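Lmo1076 protein (PDB 5JQC) is a putative secreted autolysin, probably a cell-wall hydrolase with amidase activity, of which this piece comprises three SH3-like GW modules. Local coordinates at residues N107-T113 / A175-K181; D180-S184 / Q233-R238; Q185-N191 / V228-A234; H200-V206 / G252-A258. One frame throughout, in Å; residues are numbered along the deposited sequence. Where two conformers were deposited one is given.

Interaction 1. Residues N107-T113 / A175-K181; sequences NLTGKIT and AFHVYDK
The ring of Tyr179 lies along the backbone of Gly110, with CD2 3.4 Å from Gly110 CA, and its hydroxyl reaches Lys111, where Tyr179 OH is 3.3 Å from Lys111 CB. This is the tight part of the contact: Gly110 brings no side chain, and its CA comes within 2.9 Å of His177 O. Thr109 OG1 meets the same ring at its edge, in plane. With CG beside its backbone N (chi1 -58°), the tyrosine folds back over strand 107-112, and its OH is held by Asp144. Antiparallel backbone bonds run alongside: Lys111 and His177 form a hydrogen-bonded pair, with His177 N to Lys111 O at 2.7 Å and almost straight (178°), and Tyr179 N and Thr113 N donate to Thr109 O and Ala175 O. The side chains of Ile112 and Phe176 lie side by side, pointing the same way, with Ile112 CG1 against Phe176 CE2. Toward Asn107 the two chains separate. There a water bridges Thr109 N and Tyr179 O, Leu108 CB touches Val178 CG1 at 4.0 Å, and exposed Lys181, bent at its last torsion (chi4 -67°), turns NZ onto Asn107 O at 2.9 Å. Phe176 meets Tyr159 and Phe161 edge-to-face and touches Leu171 of strand 166-172. Short strand 176-178 thus forms one margin of the five-stranded antiparallel sheet of the middle GW module, with strand 103-112 between it and strand 144-153.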
# COMPACT_ATOMS: atom_id res chain seq x y z
N ASN A 107 10.41 -0.40 0.69
CA ASN A 107 11.42 -0.47 -0.36
C ASN A 107 11.55 -1.93 -0.82
O ASN A 107 12.52 -2.63 -0.55
CB ASN A 107 12.78 0.07 0.11
CG ASN A 107 13.85 -0.05 -0.95
OD1 ASN A 107 13.58 0.11 -2.14
ND2 ASN A 107 15.09 -0.36 -0.53
N LEU A 108 10.55 -2.40 -1.56
CA LEU A 108 10.52 -3.78 -2.02
C LEU A 108 10.50 -3.80 -3.53
O LEU A 108 10.18 -2.80 -4.18
CB LEU A 108 9.28 -4.51 -1.48
CG LEU A 108 9.04 -4.31 0.01
CD1 LEU A 108 7.73 -4.96 0.45
CD2 LEU A 108 10.23 -4.88 0.76
N THR A 109 10.82 -4.96 -4.09
CA THR A 109 10.57 -5.20 -5.50
C THR A 109 9.87 -6.54 -5.66
O THR A 109 10.00 -7.44 -4.81
CB THR A 109 11.85 -5.17 -6.35
OG1 THR A 109 12.56 -6.41 -6.21
CG2 THR A 109 12.75 -4.03 -5.91
N GLY A 110 9.14 -6.67 -6.75
CA GLY A 110 8.45 -7.92 -7.02
C GLY A 110 7.90 -7.90 -8.42
O GLY A 110 8.13 -6.97 -9.20
N LYS A 111 7.17 -8.96 -8.74
CA LYS A 111 6.53 -9.12 -10.04
C LYS A 111 5.02 -9.05 -9.84
O LYS A 111 4.48 -9.67 -8.91
CB LYS A 111 6.93 -10.45 -10.69
CG LYS A 111 6.18 -10.77 -11.98
CD LYS A 111 6.82 -11.89 -12.78
CE LYS A 111 8.23 -11.51 -13.23
NZ LYS A 111 8.84 -12.55 -14.11
N ILE A 112 4.34 -8.28 -10.69
CA ILE A 112 2.89 -8.21 -10.65
C ILE A 112 2.36 -9.49 -11.28
O ILE A 112 2.50 -9.69 -12.49
CB ILE A 112 2.36 -6.97 -11.38
CG1 ILE A 112 2.83 -5.71 -10.66
CG2 ILE A 112 0.85 -7.05 -11.48
CD1 ILE A 112 2.54 -4.44 -11.40
N THR A 113 1.76 -10.36 -10.48
CA THR A 113 1.28 -11.64 -10.97
C THR A 113 -0.23 -11.75 -11.02
O THR A 113 -0.75 -12.69 -11.63
CB THR A 113 1.85 -12.79 -10.12
OG1 THR A 113 1.87 -12.40 -8.75
CG2 THR A 113 3.24 -13.14 -10.58
N ALA A 175 -1.71 -9.05 -5.38
CA ALA A 175 -1.38 -9.05 -6.80
C ALA A 175 0.11 -9.17 -7.08
O ALA A 175 0.48 -9.43 -8.23
CB ALA A 175 -1.91 -7.76 -7.45
N PHE A 176 0.97 -8.98 -6.08
CA PHE A 176 2.42 -8.99 -6.26
C PHE A 176 3.05 -10.28 -5.76
O PHE A 176 2.62 -10.85 -4.75
CB PHE A 176 3.09 -7.85 -5.51
CG PHE A 176 2.63 -6.49 -5.89
CD1 PHE A 176 1.41 -6.02 -5.45
CD2 PHE A 176 3.46 -5.65 -6.61
CE1 PHE A 176 1.00 -4.74 -5.76
CE2 PHE A 176 3.07 -4.36 -6.92
CZ PHE A 176 1.84 -3.91 -6.50
N HIS A 177 4.10 -10.71 -6.45
CA HIS A 177 5.06 -11.69 -5.94
C HIS A 177 6.30 -10.90 -5.54
O HIS A 177 7.04 -10.41 -6.40
CB HIS A 177 5.41 -12.73 -7.00
CG HIS A 177 6.46 -13.70 -6.55
ND1 HIS A 177 6.17 -14.92 -6.00
CD2 HIS A 177 7.82 -13.60 -6.56
CE1 HIS A 177 7.29 -15.55 -5.70
NE2 HIS A 177 8.31 -14.77 -6.03
N VAL A 178 6.55 -10.80 -4.24
CA VAL A 178 7.66 -9.99 -3.76
C VAL A 178 8.94 -10.81 -3.76
O VAL A 178 8.97 -11.94 -3.24
CB VAL A 178 7.37 -9.43 -2.36
CG1 VAL A 178 8.46 -8.43 -1.96
CG2 VAL A 178 5.99 -8.78 -2.32
N TYR A 179 10.00 -10.25 -4.34
CA TYR A 179 11.30 -10.90 -4.31
C TYR A 179 11.92 -10.76 -2.93
O TYR A 179 11.77 -9.73 -2.27
CB TYR A 179 12.24 -10.29 -5.36
CG TYR A 179 11.69 -10.39 -6.77
CD1 TYR A 179 11.35 -11.61 -7.31
CD2 TYR A 179 11.54 -9.25 -7.55
CE1 TYR A 179 10.86 -11.70 -8.59
CE2 TYR A 179 11.05 -9.32 -8.82
CZ TYR A 179 10.71 -10.54 -9.34
OH TYR A 179 10.23 -10.62 -10.63
N ASP A 180 12.58 -11.84 -2.48
CA ASP A 180 13.45 -11.79 -1.31
C ASP A 180 14.64 -10.90 -1.60
O ASP A 180 15.23 -10.99 -2.69
CB ASP A 180 14.00 -13.17 -0.95
CG ASP A 180 12.93 -14.19 -0.70
OD1 ASP A 180 11.91 -13.85 -0.05
OD2 ASP A 180 13.14 -15.35 -1.14
N LYS A 181 15.03 -10.09 -0.61
CA LYS A 181 16.29 -9.35 -0.70
C LYS A 181 17.47 -10.26 -0.39
O LYS A 181 17.36 -11.22 0.38
CB LYS A 181 16.33 -8.17 0.28
CG LYS A 181 15.27 -7.12 0.02
CD LYS A 181 15.31 -6.08 1.11
CE LYS A 181 14.46 -4.87 0.76
NZ LYS A 181 15.03 -4.13 -0.40
O HOH W 1 11.81 -7.20 -2.12

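Interaction 2. Residues D180-S184 / Q233-R238; sequences DKIQS and QAKTAR
Asp180 and Arg238 form a salt bridge through one guanidinium nitrogen: Arg238 NH1 lies 2.9 Å from Asp180 OD1 and donates a hydrogen bond to Asp180 OD2 at 3.2 Å. The two planes are nearly coplanar (20° apart), and NH1 meets OD2 on its syn lone pair. Asp180 CG stands beside its own backbone N (chi1 -57°), which carries the carboxylate past Thr236 to the arginine. Backbone groups are paired next. Gln183 N donates to Lys235 O at 2.9 Å, and Lys235 N to Ser184 O at 3.0 Å. Lys181 O is met by a water, which also accepts from Ala237 N. Thr236 CG2 packs 3.4 Å from the same Lys181 O, while Thr236 OG1 accepts from Trp241 NE1 and, weakly, from Arg238 N. The amide of Gln183 lies over the Thr236-Ala237 peptide with no hydrogen bond to it. Gln183 and Ser184 both face Lys235, a classic beta bulge, through which the linker from the middle GW module enters the first strand of the SH3-like third module.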
# COMPACT_ATOMS: atom_id res chain seq x y z
N ASP A 180 12.58 -11.84 -2.48
CA ASP A 180 13.45 -11.79 -1.31
C ASP A 180 14.64 -10.90 -1.60
O ASP A 180 15.23 -10.99 -2.69
CB ASP A 180 14.00 -13.17 -0.95
CG ASP A 180 12.93 -14.19 -0.70
OD1 ASP A 180 11.91 -13.85 -0.05
OD2 ASP A 180 13.14 -15.35 -1.14
N LYS A 181 15.03 -10.09 -0.61
CA LYS A 181 16.29 -9.35 -0.70
C LYS A 181 17.47 -10.26 -0.39
O LYS A 181 17.36 -11.22 0.38
CB LYS A 181 16.33 -8.17 0.28
CG LYS A 181 15.27 -7.12 0.02
CD LYS A 181 15.31 -6.08 1.11
CE LYS A 181 14.46 -4.87 0.76
NZ LYS A 181 15.03 -4.13 -0.40
N ILE A 182 18.61 -9.96 -1.02
CA ILE A 182 19.87 -10.57 -0.61
C ILE A 182 20.31 -9.87 0.67
O ILE A 182 20.65 -8.68 0.66
CB ILE A 182 20.94 -10.48 -1.71
CG1 ILE A 182 20.42 -11.13 -2.99
CG2 ILE A 182 22.23 -11.13 -1.24
CD1 ILE A 182 21.36 -11.05 -4.15
N GLN A 183 20.28 -10.59 1.79
CA GLN A 183 20.64 -10.00 3.08
C GLN A 183 22.14 -9.78 3.20
O GLN A 183 22.59 -8.79 3.79
CB GLN A 183 20.13 -10.89 4.20
CG GLN A 183 18.61 -10.86 4.31
CD GLN A 183 18.04 -12.03 5.08
OE1 GLN A 183 18.71 -13.07 5.24
NE2 GLN A 183 16.81 -11.89 5.56
N SER A 184 22.93 -10.70 2.66
CA SER A 184 24.38 -10.57 2.65
C SER A 184 24.94 -11.43 1.52
O SER A 184 24.28 -12.35 1.02
CB SER A 184 25.00 -10.97 4.00
OG SER A 184 24.77 -12.35 4.23
N GLN A 233 28.94 -16.71 -1.96
CA GLN A 233 27.85 -17.15 -1.10
C GLN A 233 26.90 -15.99 -0.85
O GLN A 233 27.31 -14.82 -0.77
CB GLN A 233 28.34 -17.71 0.23
CG GLN A 233 28.73 -16.65 1.23
CD GLN A 233 29.15 -17.23 2.56
OE1 GLN A 233 28.83 -18.38 2.88
NE2 GLN A 233 29.88 -16.44 3.34
N ALA A 234 25.62 -16.33 -0.71
CA ALA A 234 24.56 -15.35 -0.50
C ALA A 234 23.52 -15.93 0.46
O ALA A 234 23.23 -17.13 0.42
CB ALA A 234 23.90 -14.95 -1.82
N LYS A 235 22.98 -15.08 1.33
CA LYS A 235 21.94 -15.51 2.25
C LYS A 235 20.68 -14.69 2.02
O LYS A 235 20.73 -13.46 1.99
CB LYS A 235 22.40 -15.39 3.71
CG LYS A 235 21.42 -15.98 4.73
CD LYS A 235 22.02 -16.08 6.13
CE LYS A 235 22.75 -14.78 6.58
NZ LYS A 235 21.85 -13.68 7.10
N THR A 236 19.55 -15.38 1.81
CA THR A 236 18.21 -14.79 1.90
C THR A 236 17.44 -15.43 3.04
O THR A 236 17.86 -16.45 3.62
CB THR A 236 17.40 -14.96 0.61
OG1 THR A 236 17.12 -16.35 0.41
CG2 THR A 236 18.12 -14.40 -0.58
N ALA A 237 16.29 -14.84 3.34
CA ALA A 237 15.38 -15.39 4.34
C ALA A 237 15.11 -16.87 4.12
O ALA A 237 14.89 -17.60 5.09
CB ALA A 237 14.07 -14.60 4.31
N ARG A 238 15.14 -17.34 2.87
CA ARG A 238 14.86 -18.73 2.54
C ARG A 238 16.06 -19.67 2.67
O ARG A 238 15.86 -20.89 2.67
CB ARG A 238 14.31 -18.82 1.12
CG ARG A 238 13.05 -18.01 0.93
CD ARG A 238 12.23 -18.44 -0.28
NE ARG A 238 10.82 -18.58 0.07
CZ ARG A 238 9.99 -17.56 0.28
NH1 ARG A 238 10.43 -16.30 0.17
NH2 ARG A 238 8.73 -17.80 0.60
O HOH W 2 15.47 -12.25 2.13

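Interaction 3. Residues Q185-N191 / V228-A234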
# COMPACT_ATOMS: atom_id res chain seq x y z
N GLN A 185 26.16 -11.09 1.12
CA GLN A 185 26.78 -11.75 -0.02
C GLN A 185 28.28 -11.46 0.02
O GLN A 185 28.69 -10.34 0.37
CB GLN A 185 26.17 -11.26 -1.32
CG GLN A 185 26.65 -11.96 -2.52
CD GLN A 185 26.22 -11.24 -3.78
OE1 GLN A 185 26.70 -11.52 -4.87
NE2 GLN A 185 25.30 -10.28 -3.62
N SER A 186 29.09 -12.45 -0.34
CA SER A 186 30.53 -12.31 -0.25
C SER A 186 31.17 -13.23 -1.26
O SER A 186 30.63 -14.30 -1.59
CB SER A 186 31.04 -12.65 1.15
OG SER A 186 30.74 -14.02 1.46
N ASN A 187 32.34 -12.80 -1.76
CA ASN A 187 33.17 -13.65 -2.61
C ASN A 187 33.98 -14.61 -1.75
O ASN A 187 34.44 -14.25 -0.67
CB ASN A 187 34.10 -12.80 -3.48
CG ASN A 187 33.34 -11.85 -4.41
OD1 ASN A 187 32.19 -12.10 -4.76
ND2 ASN A 187 33.99 -10.78 -4.82
N VAL A 188 34.12 -15.84 -2.22
CA VAL A 188 34.83 -16.88 -1.51
C VAL A 188 35.64 -17.69 -2.52
O VAL A 188 35.61 -17.43 -3.73
CB VAL A 188 33.89 -17.81 -0.71
CG1 VAL A 188 33.09 -17.02 0.33
CG2 VAL A 188 32.96 -18.55 -1.66
N ASN A 189 36.38 -18.68 -2.02
CA ASN A 189 37.12 -19.60 -2.89
C ASN A 189 37.19 -20.95 -2.16
O ASN A 189 38.14 -21.21 -1.41
CB ASN A 189 38.50 -19.06 -3.23
CG ASN A 189 39.11 -19.74 -4.46
OD1 ASN A 189 38.97 -20.95 -4.64
ND2 ASN A 189 39.78 -18.96 -5.30
N TRP A 190 36.17 -21.78 -2.37
CA TRP A 190 36.07 -23.08 -1.72
C TRP A 190 35.97 -24.16 -2.78
O TRP A 190 35.33 -23.97 -3.82
CB TRP A 190 34.84 -23.15 -0.81
CG TRP A 190 34.82 -22.10 0.22
CD1 TRP A 190 35.90 -21.48 0.78
CD2 TRP A 190 33.66 -21.50 0.82
NE1 TRP A 190 35.49 -20.54 1.70
CE2 TRP A 190 34.12 -20.53 1.74
CE3 TRP A 190 32.29 -21.69 0.66
CZ2 TRP A 190 33.25 -19.75 2.51
CZ3 TRP A 190 31.42 -20.92 1.43
CH2 TRP A 190 31.91 -19.96 2.34
N ASN A 191 36.60 -25.30 -2.52
CA ASN A 191 36.46 -26.47 -3.37
C ASN A 191 35.64 -27.49 -2.60
O ASN A 191 36.03 -27.91 -1.50
CB ASN A 191 37.82 -27.01 -3.80
CG ASN A 191 38.66 -25.95 -4.50
OD1 ASN A 191 38.58 -25.77 -5.72
ND2 ASN A 191 39.47 -25.23 -3.72
N VAL A 228 33.63 -29.14 -7.27
CA VAL A 228 33.32 -27.83 -7.84
C VAL A 228 34.09 -26.73 -7.11
O VAL A 228 34.77 -26.98 -6.11
CB VAL A 228 31.81 -27.53 -7.77
CG1 VAL A 228 31.01 -28.61 -8.50
CG2 VAL A 228 31.36 -27.40 -6.32
N LYS A 229 33.96 -25.51 -7.62
CA LYS A 229 34.57 -24.33 -7.03
C LYS A 229 33.48 -23.34 -6.64
O LYS A 229 32.82 -22.77 -7.53
CB LYS A 229 35.55 -23.70 -8.00
CG LYS A 229 36.46 -22.72 -7.35
CD LYS A 229 37.63 -22.48 -8.25
CE LYS A 229 38.78 -21.94 -7.45
NZ LYS A 229 38.95 -22.75 -6.21
N VAL A 230 33.29 -23.12 -5.34
CA VAL A 230 32.33 -22.14 -4.85
C VAL A 230 33.00 -20.77 -4.81
O VAL A 230 33.92 -20.55 -4.02
CB VAL A 230 31.80 -22.54 -3.46
CG1 VAL A 230 30.74 -21.56 -3.00
CG2 VAL A 230 31.26 -23.96 -3.48
N ILE A 231 32.53 -19.85 -5.66
CA ILE A 231 33.12 -18.51 -5.74
C ILE A 231 32.33 -17.43 -4.99
O ILE A 231 32.91 -16.39 -4.65
CB ILE A 231 33.31 -18.07 -7.21
CG1 ILE A 231 31.96 -17.95 -7.93
CG2 ILE A 231 34.24 -19.04 -7.95
CD1 ILE A 231 32.05 -17.59 -9.40
N LYS A 232 31.04 -17.64 -4.72
CA LYS A 232 30.26 -16.66 -3.98
C LYS A 232 29.28 -17.37 -3.06
O LYS A 232 28.83 -18.48 -3.35
CB LYS A 232 29.45 -15.73 -4.90
CG LYS A 232 30.28 -14.78 -5.75
CD LYS A 232 29.54 -13.48 -6.04
CE LYS A 232 29.07 -13.37 -7.48
NZ LYS A 232 30.20 -13.55 -8.44
N GLN A 233 28.94 -16.71 -1.96
CA GLN A 233 27.85 -17.15 -1.10
C GLN A 233 26.90 -15.99 -0.85
O GLN A 233 27.31 -14.82 -0.77
CB GLN A 233 28.34 -17.71 0.23
CG GLN A 233 28.73 -16.65 1.23
CD GLN A 233 29.15 -17.23 2.56
OE1 GLN A 233 28.83 -18.38 2.88
NE2 GLN A 233 29.88 -16.44 3.34
N ALA A 234 25.62 -16.33 -0.71
CA ALA A 234 24.56 -15.35 -0.50
C ALA A 234 23.52 -15.93 0.46
O ALA A 234 23.23 -17.13 0.42
CB ALA A 234 23.90 -14.95 -1.82
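Trp190 packs its CE3 4.0 Å from Val230 CG1, and its ring has Val188 CB over the centre of one face. The edge near CH2 meets Gln233 OE1 at 3.5 Å, with the ring and amide planes almost perpendicular (87°). Gln233 is itself positioned by Ser186: NE2 donates to Ser186 OG at 3.2 Å, nearly in the amide plane. The first torsion (chi1 79°) sets Gln233 CG between its backbone N and carbonyl carbon and stands the extended chain up beside the serine. On the other face of the sheet, Lys229 NZ reaches between two asparagines; its bond to Asn191 OD1 measures 3.1 Å, and it also points at Asn189 OD1, at a distance too short to be trusted. Further along, the aliphatic part of Lys232 lies beside Asn187, with CD 3.3 Å from Asn187 OD1, and its NZ goes on to Gln243. Between the two sets of side chains runs the antiparallel backbone pairing. Ser186 pairs with Gln233 and Trp190 with Val230, each by two hydrogen bonds. Between them the register slips by one residue at a beta bulge, where Val188 N makes a straight bond (176°) to Ile231 O, 2.8 Å long, coming from above the carbonyl plane. Strand 184-194 is an outermost strand of the third module's four-stranded sheet, and strand 226-236 is flanked on its other side by strand 239-246, whose Tyr242 meets Trp190 edge-to-face; from strand 249-255, Trp253 touches Lys232 and Ala234.

Interaction 4. Residues H200-V206 / G252-A258; sequences HGVYSGV and GWMDYRA
Trp253 lays one face of its indole against Val206, whose CG2 stands 3.4 Å from the centroid of the six-membered ring and only 4° off the ring normal, a CH-pi contact. Gly205 crosses near the pyrrole end, its C 3.3 Å from Trp253 CD1, and the carbonyls of Tyr203 and Ser204 approach the ring edge in plane. Two backbone bonds join the chains beside it: Tyr203 N donates to Trp253 O at 2.9 Å, and Trp253 N to Tyr203 O at 2.7 Å, a single antiparallel bridge. Beyond it, Val202 CG2 touches the selenium (SE) of Met254, a selenomethionine, at 3.8 Å. His200 then lies beside Asp255, its ring and the carboxylate 11° from parallel, with CD2 3.6 Å from Asp255 CB. Buried His200 ND1, near Ala258 CB, finds no polar partner. Asp255 OD1 takes both Arg257 N and Arg257 NE from opposite faces of the carboxylate plane; the bond from Arg257 N makes an Asx turn, and Arg257 NE adds a salt bridge at the start of the 3-10 segment 256-258. Trp253 belongs to the Gly-Trp pair, Gly252-Trp253, after which GW modules are named, and the segment 200-206 is packed against it in the SH3-like core of the third module.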
# COMPACT_ATOMS: atom_id res chain seq x y z
N HIS A 200 17.65 -30.41 -5.01
CA HIS A 200 17.84 -28.97 -5.15
C HIS A 200 17.94 -28.59 -6.62
O HIS A 200 18.16 -29.42 -7.50
CB HIS A 200 19.08 -28.52 -4.39
CG HIS A 200 19.09 -28.95 -2.96
ND1 HIS A 200 19.76 -30.07 -2.53
CD2 HIS A 200 18.49 -28.41 -1.87
CE1 HIS A 200 19.60 -30.19 -1.22
NE2 HIS A 200 18.83 -29.21 -0.80
N GLY A 201 17.76 -27.30 -6.88
CA GLY A 201 17.92 -26.78 -8.22
C GLY A 201 19.05 -25.77 -8.38
O GLY A 201 19.54 -25.17 -7.42
N VAL A 202 19.46 -25.56 -9.63
CA VAL A 202 20.47 -24.59 -10.02
C VAL A 202 19.75 -23.39 -10.62
O VAL A 202 18.95 -23.54 -11.55
CB VAL A 202 21.45 -25.20 -11.04
CG1 VAL A 202 22.49 -24.18 -11.49
CG2 VAL A 202 22.12 -26.46 -10.47
N TYR A 203 20.04 -22.19 -10.10
CA TYR A 203 19.42 -20.96 -10.54
C TYR A 203 20.44 -19.99 -11.13
O TYR A 203 21.61 -19.98 -10.73
CB TYR A 203 18.69 -20.31 -9.38
CG TYR A 203 17.66 -21.26 -8.81
CD1 TYR A 203 18.01 -22.16 -7.81
CD2 TYR A 203 16.36 -21.29 -9.31
CE1 TYR A 203 17.08 -23.04 -7.30
CE2 TYR A 203 15.42 -22.19 -8.81
CZ TYR A 203 15.79 -23.06 -7.81
OH TYR A 203 14.87 -23.95 -7.32
N SER A 204 19.98 -19.18 -12.08
CA SER A 204 20.87 -18.19 -12.69
C SER A 204 21.26 -17.06 -11.72
O SER A 204 22.34 -16.48 -11.85
CB SER A 204 20.22 -17.59 -13.93
OG SER A 204 19.13 -16.77 -13.58
N GLY A 205 20.38 -16.72 -10.78
CA GLY A 205 20.70 -15.78 -9.72
C GLY A 205 20.40 -16.38 -8.36
O GLY A 205 19.94 -17.52 -8.25
N VAL A 206 20.68 -15.60 -7.31
CA VAL A 206 20.32 -16.04 -5.97
C VAL A 206 18.83 -16.29 -5.93
O VAL A 206 18.04 -15.50 -6.46
CB VAL A 206 20.75 -15.01 -4.92
CG1 VAL A 206 20.30 -15.44 -3.53
CG2 VAL A 206 22.28 -14.77 -4.95
N GLY A 252 25.96 -21.72 -11.87
CA GLY A 252 24.80 -21.02 -11.33
C GLY A 252 24.84 -21.06 -9.82
O GLY A 252 25.90 -21.30 -9.22
N TRP A 253 23.69 -20.83 -9.20
CA TRP A 253 23.57 -20.82 -7.74
C TRP A 253 22.82 -22.06 -7.26
O TRP A 253 21.89 -22.54 -7.91
CB TRP A 253 22.83 -19.57 -7.27
CG TRP A 253 23.52 -18.26 -7.50
CD1 TRP A 253 23.51 -17.51 -8.65
CD2 TRP A 253 24.26 -17.49 -6.53
NE1 TRP A 253 24.23 -16.34 -8.45
CE2 TRP A 253 24.70 -16.31 -7.16
CE3 TRP A 253 24.62 -17.71 -5.19
CZ2 TRP A 253 25.48 -15.34 -6.50
CZ3 TRP A 253 25.39 -16.75 -4.53
CH2 TRP A 253 25.80 -15.58 -5.19
N MSE A 254 23.23 -22.58 -6.10
CA MSE A 254 22.50 -23.72 -5.54
C MSE A 254 22.55 -23.72 -4.03
O MSE A 254 23.51 -23.24 -3.43
CB MSE A 254 23.06 -25.04 -6.07
CG MSE A 254 22.20 -26.26 -5.74
SE MSE A 254 22.63 -27.74 -6.93
CE MSE A 254 24.54 -27.83 -6.54
N ASP A 255 21.49 -24.25 -3.43
CA ASP A 255 21.39 -24.35 -1.98
C ASP A 255 22.66 -24.96 -1.40
O ASP A 255 23.23 -25.89 -1.97
CB ASP A 255 20.17 -25.19 -1.60
CG ASP A 255 19.88 -25.14 -0.12
OD1 ASP A 255 20.53 -25.90 0.63
OD2 ASP A 255 19.01 -24.34 0.29
N TYR A 256 23.08 -24.44 -0.24
CA TYR A 256 24.36 -24.85 0.32
C TYR A 256 24.36 -26.32 0.75
O TYR A 256 25.43 -26.94 0.81
CB TYR A 256 24.74 -23.97 1.52
CG TYR A 256 24.04 -24.39 2.78
CD1 TYR A 256 22.71 -24.05 2.99
CD2 TYR A 256 24.69 -25.15 3.74
CE1 TYR A 256 22.05 -24.43 4.14
CE2 TYR A 256 24.04 -25.55 4.90
CZ TYR A 256 22.72 -25.18 5.09
OH TYR A 256 22.04 -25.57 6.24
N ARG A 257 23.20 -26.89 1.06
CA ARG A 257 23.16 -28.28 1.49
C ARG A 257 23.54 -29.25 0.38
O ARG A 257 23.92 -30.39 0.67
CB ARG A 257 21.78 -28.63 2.05
CG ARG A 257 21.43 -27.86 3.31
CD ARG A 257 19.95 -27.93 3.62
NE ARG A 257 19.11 -27.42 2.53
CZ ARG A 257 17.81 -27.14 2.64
NH1 ARG A 257 17.19 -27.32 3.81
NH2 ARG A 257 17.12 -26.68 1.60
N ALA A 258 23.48 -28.82 -0.88
CA ALA A 258 23.89 -29.69 -1.98
C ALA A 258 25.39 -29.98 -1.98
O ALA A 258 25.82 -30.89 -2.70
CB ALA A 258 23.48 -29.08 -3.32

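Interaction 1 belongs to the middle GW module and the other three to the last; Asp180 and Lys181, shared by interactions 1 and 2, carry the chain from one to the other. Interaction 4 is the most buried and largely apolar. Interactions 1 and 3 are partly buried strand pairings, while interaction 2 is a surface contact, where a salt bridge, a bridging water and a beta bulge take the place of regular pairing. Strand 226-236 serves both interactions 2 and 3. Ala234, common to these two, packs through CB on Val206 and Trp253 of interaction 4, and Ile182 also touches Val206, tying the linker to the core. Interactions 1 and 4 do not touch.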